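Local coordinates for adhesin (PDB 5MY7), which acts as a lysozyme inhibitor of Neisseria meningitidis and, as its name implies, probably takes part in adhesion, at residues A[49-52]-A[53-57]. Residues are numbered along the deposited sequence; the frame is centred on the assembly and turned at random.
Sequences GFNK and QGLTT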
loop_
_atom_site.group_PDB
_atom_site.type_symbol
_atom_site.label_atom_id
_atom_site.label_comp_id
_atom_site.label_asym_id
_atom_site.label_seq_id
_atom_site.Cartn_x
_atom_site.Cartn_y
_atom_site.Cartn_z
ATOM N N GLY A 49 -3.752 -8.564 0.070
ATOM C CA GLY A 49 -3.797 -10.029 0.169
ATOM C C GLY A 49 -3.069 -10.575 1.383
ATOM O O GLY A 49 -1.983 -10.086 1.742
ATOM N N PHE A 50 -3.685 -11.584 2.012
ATOM C CA PHE A 50 -3.138 -12.224 3.217
ATOM C C PHE A 50 -3.034 -13.733 3.040
ATOM O O PHE A 50 -3.988 -14.319 2.554
ATOM C CB PHE A 50 -4.075 -11.975 4.392
ATOM C CG PHE A 50 -4.037 -10.559 4.941
ATOM C CD1 PHE A 50 -3.156 -10.214 5.965
ATOM C CD2 PHE A 50 -4.897 -9.590 4.453
ATOM C CE1 PHE A 50 -3.122 -8.924 6.481
ATOM C CE2 PHE A 50 -4.883 -8.314 4.967
ATOM C CZ PHE A 50 -3.993 -7.967 5.966
ATOM N N ASN A 51 -1.871 -14.332 3.361
ATOM C CA ASN A 51 -1.684 -15.802 3.217
ATOM C C ASN A 51 -2.170 -16.529 4.475
ATOM O O ASN A 51 -2.605 -15.872 5.438
ATOM C CB ASN A 51 -0.240 -16.155 2.815
ATOM C CG ASN A 51 0.751 -16.086 3.959
ATOM O OD1 ASN A 51 0.449 -15.633 5.053
ATOM N ND2 ASN A 51 1.988 -16.530 3.676
ATOM N N LYS A 52 -2.028 -17.857 4.496
ATOM C CA LYS A 52 -2.476 -18.674 5.639
ATOM C C LYS A 52 -1.608 -18.532 6.907
ATOM O O LYS A 52 -1.979 -19.018 7.983
ATOM C CB LYS A 52 -2.585 -20.147 5.231
ATOM C CG LYS A 52 -3.560 -20.364 4.111
ATOM C CD LYS A 52 -3.521 -21.802 3.570
ATOM C CE LYS A 52 -4.129 -21.846 2.167
ATOM N NZ LYS A 52 -3.772 -23.040 1.354
ATOM N N GLN A 53 -0.425 -17.920 6.764
ATOM C CA GLN A 53 0.408 -17.545 7.899
ATOM C C GLN A 53 -0.029 -16.215 8.507
ATOM O O GLN A 53 0.583 -15.784 9.491
ATOM C CB GLN A 53 1.869 -17.343 7.483
ATOM C CG GLN A 53 2.573 -18.452 6.719
ATOM C CD GLN A 53 3.937 -17.995 6.197
ATOM O OE1 GLN A 53 4.048 -17.098 5.343
ATOM N NE2 GLN A 53 4.974 -18.575 6.741
ATOM N N GLY A 54 -1.028 -15.532 7.922
ATOM C CA GLY A 54 -1.425 -14.195 8.381
ATOM C C GLY A 54 -0.557 -13.028 7.895
ATOM O O GLY A 54 -0.758 -11.933 8.366
ATOM N N LEU A 55 0.389 -13.251 6.973
ATOM C CA LEU A 55 1.268 -12.203 6.427
ATOM C C LEU A 55 0.672 -11.650 5.117
ATOM O O LEU A 55 0.058 -12.389 4.333
ATOM C CB LEU A 55 2.671 -12.779 6.144
ATOM C CG LEU A 55 3.436 -13.490 7.295
ATOM C CD1 LEU A 55 4.607 -14.339 6.796
ATOM C CD2 LEU A 55 3.926 -12.505 8.344
ATOM N N THR A 56 0.874 -10.358 4.855
ATOM C CA THR A 56 0.433 -9.741 3.559
ATOM C C THR A 56 1.378 -10.172 2.424
ATOM O O THR A 56 2.600 -10.384 2.620
ATOM C CB THR A 56 0.273 -8.158 3.524
ATOM O OG1 THR A 56 1.559 -7.584 3.818
ATOM C CG2 THR A 56 -0.832 -7.724 4.493
ATOM N N THR A 57 0.793 -10.384 1.259
ATOM C CA THR A 57 1.537 -10.784 0.074
ATOM C C THR A 57 1.551 -9.741 -1.041
ATOM O O THR A 57 2.427 -9.761 -1.920
ATOM C CB THR A 57 0.980 -12.095 -0.484
ATOM O OG1 THR A 57 -0.365 -11.905 -0.896
ATOM C CG2 THR A 57 1.062 -13.246 0.570
#
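With CG set between its own backbone N and carbonyl carbon (chi1 77°), N51 folds its amide inward over the turn that follows, where it meets Q53 and L55; F50, its CG anti to the carbonyl carbon, instead lays its ring alongside T56. F50 ends strand 43-50 and N51 begins the turn to strand 56-63, a 3:5 β-hairpin: a type I turn from N51 to G54 with a G1 bulge. G54 N bonds to N51 O (3.0 Å) and N51 N to L55 O, while G54, at the bulge position, takes the left-handed conformation (phi 80°) that suits a glycine. N51 OD1 accepts L55 N at 3.1 Å, the firmer bond, tying the side chain to the returning chain, and Q53 N only weakly, as in an Asx turn. Because L55 N requires oxygen there, ND2 faces Q53 OE1 (2.7 Å) and orients that amide, the two planes 64° apart. T57 N to G49 O continues the ladder. F50 and T56 form a non-hydrogen-bonded antiparallel pair, their side chains on the same face of the sheet; T56 OG1 is hydrogen-bonded to Y84 OH. T56 CG2 sits over one ring face of F50, a CH-pi contact 3.7 Å from the centroid, displaced toward CE1.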